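PDB 4B7H: catalase from Corynebacterium glutamicum, which breaks hydrogen peroxide down to water and oxygen at a haem iron, a reaction that nitric oxide inhibits. Local coordinates for residues E2-M14 with L312-E324. Sequence-based numbering, arbitrary orientation.
Sequences EKSAADQIVDRGM and LNRNPRNFFAQIE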
ATOM      1  N   GLU A   2       8.207  35.185  19.394  1.00 70.83           N
ATOM      2  CA  GLU A   2       8.579  35.288  17.979  1.00 55.92           C
ATOM      3  C   GLU A   2       7.514  34.637  17.078  1.00 32.00           C
ATOM      4  O   GLU A   2       7.423  33.412  16.969  1.00 37.21           O
ATOM      5  CB  GLU A   2      10.017  34.812  17.696  1.00 56.32           C
ATOM      6  CG  GLU A   2      11.048  35.486  18.619  1.00 86.49           C
ATOM      7  CD  GLU A   2      12.489  35.060  18.367  1.00 85.71           C
ATOM      8  OE1 GLU A   2      12.845  33.905  18.685  1.00 92.69           O
ATOM      9  OE2 GLU A   2      13.274  35.899  17.871  1.00 52.59           O
ATOM     10  N   LYS A   3       6.682  35.487  16.477  1.00 25.45           N
ATOM     11  CA  LYS A   3       5.619  35.063  15.573  1.00 23.41           C
ATOM     12  C   LYS A   3       6.184  34.784  14.192  1.00 22.31           C
ATOM     13  O   LYS A   3       7.234  35.308  13.821  1.00 25.97           O
ATOM     14  CB  LYS A   3       4.568  36.163  15.433  1.00 31.02           C
ATOM     15  CG  LYS A   3       4.056  36.731  16.737  1.00 53.01           C
ATOM     16  CD  LYS A   3       4.098  38.254  16.717  1.00 58.92           C
ATOM     17  CE  LYS A   3       5.220  38.790  17.595  1.00 72.11           C
ATOM     18  NZ  LYS A   3       6.556  38.272  17.193  1.00 54.46           N
ATOM     19  N   SER A   4       5.473  33.971  13.423  1.00 16.50           N
ATOM     20  CA  SER A   4       5.841  33.728  12.037  1.00 14.76           C
ATOM     21  C   SER A   4       4.589  33.735  11.192  1.00 14.43           C
ATOM     22  O   SER A   4       3.537  33.271  11.639  1.00 16.35           O
ATOM     23  CB  SER A   4       6.517  32.368  11.890  1.00 14.60           C
ATOM     24  OG  SER A   4       6.731  32.084  10.520  1.00 13.96           O
ATOM     25  N   ALA A   5       4.697  34.227   9.960  1.00 14.40           N
ATOM     26  CA  ALA A   5       3.582  34.146   9.020  1.00 15.08           C
ATOM     27  C   ALA A   5       3.222  32.692   8.728  1.00 14.22           C
ATOM     28  O   ALA A   5       2.125  32.398   8.247  1.00 14.58           O
ATOM     29  CB  ALA A   5       3.910  34.879   7.730  1.00 17.48           C
ATOM     30  N   ALA A   6       4.142  31.780   9.027  1.00 13.60           N
ATOM     31  CA  ALA A   6       3.903  30.358   8.797  1.00 12.98           C
ATOM     32  C   ALA A   6       3.167  29.663   9.948  1.00 12.62           C
ATOM     33  O   ALA A   6       2.870  28.469   9.848  1.00 13.33           O
ATOM     34  CB  ALA A   6       5.218  29.642   8.497  1.00 14.93           C
ATOM     35  N   ASP A   7       2.878  30.392  11.028  1.00 13.86           N
ATOM     36  CA  ASP A   7       2.214  29.802  12.199  1.00 13.64           C
ATOM     37  C   ASP A   7       0.891  29.110  11.857  1.00 15.47           C
ATOM     38  O   ASP A   7       0.617  28.011  12.346  1.00 17.56           O
ATOM     39  CB  ASP A   7       1.995  30.854  13.294  1.00 14.86           C
ATOM     40  CG  ASP A   7       3.286  31.257  13.989  1.00 17.00           C
ATOM     41  OD1 ASP A   7       4.286  30.528  13.844  1.00 18.82           O
ATOM     42  OD2 ASP A   7       3.297  32.296  14.688  1.00 20.21           O
ATOM     43  N   GLN A   8       0.086  29.757  11.018  1.00 16.48           N
ATOM     44  CA  GLN A   8      -1.162  29.191  10.508  1.00 19.88           C
ATOM     45  C   GLN A   8      -0.936  27.784   9.977  1.00 19.42           C
ATOM     46  O   GLN A   8      -1.632  26.840  10.360  1.00 36.39           O
ATOM     47  CB  GLN A   8      -1.728  30.090   9.395  1.00 22.82           C
ATOM     48  CG  GLN A   8      -0.696  30.509   8.322  1.00 27.05           C
ATOM     49  CD  GLN A   8      -1.269  31.428   7.257  1.00 32.34           C
ATOM     50  OE1 GLN A   8      -0.667  32.444   6.911  1.00 52.11           O
ATOM     51  NE2 GLN A   8      -2.429  31.070   6.724  1.00 26.49           N
ATOM     52  N   ILE A   9       0.062  27.649   9.113  1.00 15.82           N
ATOM     53  CA  ILE A   9       0.350  26.385   8.456  1.00 12.54           C
ATOM     54  C   ILE A   9       0.847  25.340   9.459  1.00 10.21           C
ATOM     55  O   ILE A   9       0.341  24.207   9.500  1.00 10.69           O
ATOM     56  CB  ILE A   9       1.407  26.572   7.345  1.00 16.90           C
ATOM     57  CG1 ILE A   9       0.938  27.605   6.316  1.00 23.60           C
ATOM     58  CG2 ILE A   9       1.734  25.244   6.680  1.00 16.62           C
ATOM     59  CD1 ILE A   9      -0.406  27.318   5.761  1.00 23.55           C
ATOM     60  N   VAL A  10       1.830  25.709  10.278  1.00 10.28           N
ATOM     61  CA  VAL A  10       2.459  24.714  11.150  1.00 11.03           C
ATOM     62  C   VAL A  10       1.598  24.281  12.335  1.00 11.67           C
ATOM     63  O   VAL A  10       1.884  23.262  12.961  1.00 11.97           O
ATOM     64  CB  VAL A  10       3.870  25.131  11.637  1.00 12.75           C
ATOM     65  CG1 VAL A  10       4.796  25.388  10.452  1.00 15.35           C
ATOM     66  CG2 VAL A  10       3.801  26.351  12.547  1.00 12.30           C
ATOM     67  N   ASP A  11       0.540  25.033  12.633  1.00 10.74           N
ATOM     68  CA  ASP A  11      -0.365  24.638  13.701  1.00 11.43           C
ATOM     69  C   ASP A  11      -1.445  23.656  13.224  1.00 10.66           C
ATOM     70  O   ASP A  11      -2.094  23.010  14.051  1.00 11.60           O
ATOM     71  CB  ASP A  11      -1.005  25.863  14.357  1.00 13.05           C
ATOM     72  CG  ASP A  11      -0.046  26.608  15.276  1.00 17.93           C
ATOM     73  OD1 ASP A  11       1.057  26.090  15.561  1.00 18.69           O
ATOM     74  OD2 ASP A  11      -0.411  27.710  15.729  1.00 25.85           O
ATOM     75  N   ARG A  12      -1.618  23.513  11.906  1.00  9.22           N
ATOM     76  CA  ARG A  12      -2.632  22.595  11.362  1.00 10.09           C
ATOM     77  C   ARG A  12      -2.374  21.153  11.792  1.00  9.83           C
ATOM     78  O   ARG A  12      -1.274  20.629  11.590  1.00 10.36           O
ATOM     79  CB  ARG A  12      -2.649  22.618   9.831  1.00  9.62           C
ATOM     80  CG  ARG A  12      -3.044  23.916   9.152  1.00  9.80           C
ATOM     81  CD  ARG A  12      -2.626  23.814   7.681  1.00 10.59           C
ATOM     82  NE  ARG A  12      -3.097  24.918   6.857  1.00 11.22           N
ATOM     83  CZ  ARG A  12      -2.888  25.000   5.547  1.00 11.91           C
ATOM     84  NH1 ARG A  12      -2.201  24.050   4.928  1.00 11.13           N
ATOM     85  NH2 ARG A  12      -3.356  26.030   4.862  1.00 13.58           N
ATOM     86  N   GLY A  13      -3.386  20.505  12.362  1.00 10.33           N
ATOM     87  CA  GLY A  13      -3.295  19.090  12.694  1.00 11.25           C
ATOM     88  C   GLY A  13      -2.709  18.762  14.058  1.00 11.04           C
ATOM     89  O   GLY A  13      -2.675  17.599  14.457  1.00 10.39           O
ATOM     90  N   MET A  14      -2.271  19.783  14.789  1.00  9.71           N
ATOM     91  CA  MET A  14      -1.607  19.568  16.069  1.00  9.62           C
ATOM     92  C   MET A  14      -2.595  19.465  17.232  1.00 10.29           C
ATOM     93  O   MET A  14      -3.474  20.318  17.400  1.00 11.87           O
ATOM     94  CB  MET A  14      -0.599  20.682  16.337  1.00 10.01           C
ATOM     95  CG  MET A  14       0.254  20.437  17.569  1.00  9.97           C
ATOM     96  SD  MET A  14       1.671  21.542  17.722  1.00 10.70           S
ATOM     97  CE  MET A  14       0.866  23.134  17.822  1.00 12.44           C
ATOM     98  N   LEU A 312      14.094  32.169   7.468  1.00  9.72           N
ATOM     99  CA  LEU A 312      13.583  30.966   8.118  1.00  8.96           C
ATOM    100  C   LEU A 312      13.459  31.268   9.605  1.00  9.40           C
ATOM    101  O   LEU A 312      14.474  31.453  10.293  1.00 10.82           O
ATOM    102  CB  LEU A 312      14.511  29.771   7.889  1.00  9.53           C
ATOM    103  CG  LEU A 312      14.832  29.459   6.424  1.00  9.12           C
ATOM    104  CD1 LEU A 312      15.736  28.231   6.314  1.00 10.65           C
ATOM    105  CD2 LEU A 312      13.554  29.269   5.617  1.00 10.20           C
ATOM    106  N   ASN A 313      12.222  31.332  10.096  1.00  9.95           N
ATOM    107  CA  ASN A 313      11.997  31.734  11.485  1.00  9.90           C
ATOM    108  C   ASN A 313      11.102  30.805  12.308  1.00 11.00           C
ATOM    109  O   ASN A 313      10.667  31.174  13.395  1.00 12.59           O
ATOM    110  CB  ASN A 313      11.478  33.182  11.559  1.00 12.50           C
ATOM    111  CG  ASN A 313      10.120  33.361  10.888  1.00 13.49           C
ATOM    112  OD1 ASN A 313       9.493  32.393  10.438  1.00 12.60           O
ATOM    113  ND2 ASN A 313       9.656  34.607  10.824  1.00 15.90           N
ATOM    114  N   ARG A 314      10.840  29.602  11.806  1.00 10.68           N
ATOM    115  CA  ARG A 314       9.988  28.672  12.531  1.00  9.74           C
ATOM    116  C   ARG A 314      10.441  27.240  12.302  1.00  9.32           C
ATOM    117  O   ARG A 314      10.505  26.777  11.160  1.00 10.41           O
ATOM    118  CB  ARG A 314       8.530  28.854  12.089  1.00 10.62           C
ATOM    119  CG  ARG A 314       7.563  27.763  12.594  1.00 12.23           C
ATOM    120  CD  ARG A 314       7.325  27.832  14.112  1.00 13.70           C
ATOM    121  NE  ARG A 314       6.712  29.105  14.474  1.00 14.03           N
ATOM    122  CZ  ARG A 314       7.294  30.049  15.208  1.00 16.64           C
ATOM    123  NH1 ARG A 314       8.505  29.853  15.717  1.00 17.93           N
ATOM    124  NH2 ARG A 314       6.651  31.186  15.450  1.00 18.23           N
ATOM    125  N   ASN A 315      10.757  26.540  13.386  1.00  9.38           N
ATOM    126  CA  ASN A 315      11.046  25.117  13.314  1.00 10.40           C
ATOM    127  C   ASN A 315       9.739  24.349  13.144  1.00 10.00           C
ATOM    128  O   ASN A 315       8.677  24.821  13.570  1.00 11.00           O
ATOM    129  CB  ASN A 315      11.748  24.644  14.591  1.00 11.10           C
ATOM    130  CG  ASN A 315      13.242  24.928  14.591  1.00 10.61           C
ATOM    131  OD1 ASN A 315      13.828  25.275  15.624  1.00 12.76           O
ATOM    132  ND2 ASN A 315      13.868  24.768  13.436  1.00  9.39           N
ATOM    133  N   PRO A 316       9.798  23.158  12.525  1.00  9.56           N
ATOM    134  CA  PRO A 316       8.568  22.353  12.494  1.00  9.31           C
ATOM    135  C   PRO A 316       8.076  22.004  13.907  1.00  9.82           C
ATOM    136  O   PRO A 316       8.877  21.946  14.846  1.00 10.58           O
ATOM    137  CB  PRO A 316       9.006  21.072  11.771  1.00 10.85           C
ATOM    138  CG  PRO A 316      10.487  21.002  11.955  1.00 14.20           C
ATOM    139  CD  PRO A 316      10.965  22.428  11.999  1.00 11.08           C
ATOM    140  N   ARG A 317       6.773  21.775  14.048  1.00  9.10           N
ATOM    141  CA  ARG A 317       6.214  21.263  15.297  1.00  9.88           C
ATOM    142  C   ARG A 317       6.471  19.763  15.429  1.00  8.44           C
ATOM    143  O   ARG A 317       6.713  19.268  16.527  1.00  9.40           O
ATOM    144  CB  ARG A 317       4.705  21.501  15.356  1.00 10.87           C
ATOM    145  CG  ARG A 317       4.246  22.908  15.041  1.00 14.01           C
ATOM    146  CD  ARG A 317       4.566  23.877  16.143  1.00 16.72           C
ATOM    147  NE  ARG A 317       3.832  25.134  15.987  1.00 14.70           N
ATOM    148  CZ  ARG A 317       4.296  26.315  16.379  1.00 14.86           C
ATOM    149  NH1 ARG A 317       5.495  26.401  16.940  1.00 16.93           N
ATOM    150  NH2 ARG A 317       3.567  27.409  16.203  1.00 15.08           N
ATOM    151  N   ASN A 318       6.397  19.043  14.309  1.00  8.36           N
ATOM    152  CA  ASN A 318       6.606  17.598  14.294  1.00  8.21           C
ATOM    153  C   ASN A 318       7.320  17.250  12.992  1.00  7.57           C
ATOM    154  O   ASN A 318       6.787  17.490  11.904  1.00  8.06           O
ATOM    155  CB  ASN A 318       5.270  16.840  14.430  1.00  8.66           C
ATOM    156  CG  ASN A 318       5.438  15.323  14.388  1.00  8.86           C
ATOM    157  OD1 ASN A 318       5.884  14.768  13.384  1.00  8.58           O
ATOM    158  ND2 ASN A 318       5.056  14.643  15.471  1.00  8.91           N
ATOM    159  N   PHE A 319       8.541  16.735  13.119  1.00  7.50           N
ATOM    160  CA  PHE A 319       9.437  16.505  11.994  1.00  7.53           C
ATOM    161  C   PHE A 319       8.834  15.548  10.961  1.00  7.70           C
ATOM    162  O   PHE A 319       8.814  15.842   9.775  1.00  7.06           O
ATOM    163  CB  PHE A 319      10.771  15.968  12.520  1.00  7.95           C
ATOM    164  CG  PHE A 319      11.799  15.737  11.453  1.00  9.38           C
ATOM    165  CD1 PHE A 319      11.875  14.518  10.796  1.00 11.42           C
ATOM    166  CD2 PHE A 319      12.698  16.736  11.116  1.00 12.54           C
ATOM    167  CE1 PHE A 319      12.826  14.303   9.809  1.00 14.05           C
ATOM    168  CE2 PHE A 319      13.655  16.527  10.129  1.00 12.68           C
ATOM    169  CZ  PHE A 319      13.711  15.311   9.473  1.00 13.09           C
ATOM    170  N   PHE A 320       8.360  14.389  11.407  1.00  7.11           N
ATOM    171  CA  PHE A 320       7.807  13.414  10.474  1.00  7.26           C
ATOM    172  C   PHE A 320       6.579  13.981   9.771  1.00  6.19           C
ATOM    173  O   PHE A 320       6.458  13.906   8.541  1.00  6.59           O
ATOM    174  CB  PHE A 320       7.448  12.107  11.188  1.00  8.46           C
ATOM    175  CG  PHE A 320       6.827  11.080  10.279  1.00  8.24           C
ATOM    176  CD1 PHE A 320       7.627  10.175   9.596  1.00  9.47           C
ATOM    177  CD2 PHE A 320       5.448  11.028  10.096  1.00  8.14           C
ATOM    178  CE1 PHE A 320       7.061   9.218   8.755  1.00 11.52           C
ATOM    179  CE2 PHE A 320       4.875  10.080   9.256  1.00  9.46           C
ATOM    180  CZ  PHE A 320       5.688   9.177   8.581  1.00 10.91           C
ATOM    181  N   ALA A 321       5.659  14.547  10.549  1.00  7.62           N
ATOM    182  CA  ALA A 321       4.382  14.966   9.980  1.00  7.52           C
ATOM    183  C   ALA A 321       4.521  16.109   8.985  1.00  7.33           C
ATOM    184  O   ALA A 321       3.746  16.187   8.029  1.00  7.89           O
ATOM    185  CB  ALA A 321       3.395  15.341  11.075  1.00  9.35           C
ATOM    186  N   GLN A 322       5.490  16.995   9.218  1.00  7.44           N
ATOM    187  CA  GLN A 322       5.597  18.246   8.465  1.00  7.68           C
ATOM    188  C   GLN A 322       6.781  18.334   7.506  1.00  7.50           C
ATOM    189  O   GLN A 322       6.752  19.140   6.575  1.00  9.58           O
ATOM    190  CB  GLN A 322       5.612  19.433   9.430  1.00  8.83           C
ATOM    191  CG  GLN A 322       4.316  19.542  10.209  1.00  9.06           C
ATOM    192  CD  GLN A 322       4.372  20.607  11.273  1.00  8.83           C
ATOM    193  OE1 GLN A 322       5.366  20.735  11.984  1.00 10.24           O
ATOM    194  NE2 GLN A 322       3.302  21.374  11.393  1.00  9.38           N
ATOM    195  N   ILE A 323       7.817  17.530   7.746  1.00  7.36           N
ATOM    196  CA  ILE A 323       9.006  17.515   6.890  1.00  8.26           C
ATOM    197  C   ILE A 323       9.095  16.202   6.107  1.00  7.60           C
ATOM    198  O   ILE A 323       9.169  16.214   4.877  1.00  8.08           O
ATOM    199  CB  ILE A 323      10.315  17.771   7.676  1.00  8.50           C
ATOM    200  CG1 ILE A 323      10.237  19.104   8.427  1.00 11.23           C
ATOM    201  CG2 ILE A 323      11.511  17.736   6.739  1.00  9.46           C
ATOM    202  CD1 ILE A 323      10.028  20.326   7.540  1.00 13.06           C
ATOM    203  N   GLU A 324       9.054  15.064   6.798  1.00  7.20           N
ATOM    204  CA  GLU A 324       9.117  13.799   6.062  1.00  6.75           C
ATOM    205  C   GLU A 324       7.960  13.694   5.067  1.00  8.08           C
ATOM    206  O   GLU A 324       8.154  13.239   3.938  1.00  7.55           O
ATOM    207  CB  GLU A 324       9.153  12.580   6.991  1.00  8.81           C
ATOM    208  CG  GLU A 324       9.247  11.242   6.244  1.00  8.84           C
ATOM    209  CD  GLU A 324      10.563  11.035   5.498  1.00 11.28           C
ATOM    210  OE1 GLU A 324      11.576  11.689   5.847  1.00 12.67           O
ATOM    211  OE2 GLU A 324      10.587  10.215   4.548  1.00 12.01           O
TER
HETATM  212  O   HOH W   1       0.874  21.423   9.887  1.00 11.57           O
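R317 grips D11 side-on, and its chain meets the N-terminal segment at each step on the way. Its CB rests on M14 SD at 3.8 Å. CG comes within 3.2 Å of V10 O, and the bend at chi2 (-73°) then swings the chain round so that CD runs past the M14 thioether. NE and NH2 both donate to D11 OD1, NH2 at 2.9 Å, with carboxylate and guanidinium nearly coplanar. V10 CG2 covers one face of the guanidinium. From NH1 a long, weak ion pair reaches E392 of a neighbouring subunit.

R314 grips D7, one helical turn before D11, in the same way, so both pairs exemplify a carboxylate oxygen shared by two nitrogens of one arginine: NE and NH2 converge on D7 OD1, NE nearly along the C-O bond and NH2 on the syn side. NH2 also donates almost straight (164°) to E2 O, in the carbonyl plane, so three bonds fix the rotation of this group. D7 OD2 meanwhile accepts from S4 N, and S4 OG from A6 N, a capping box that starts the short N-terminal helix. This N-terminal segment packs beside the end of strand 305-314 of the catalase beta-barrel, where N313 and R314 both face F77 of the adjoining strand 73-82 in a classic bulge; V10 touches F77 too. The capping hydroxyl of S4 has a second task, donating to N313 OD1 at 2.8 Å. At the far end, Q322 NE2 donates to V10 O (2.8 Å) and to a water bridging I9 O and R12 O, while its OE1 accepts from N318 N.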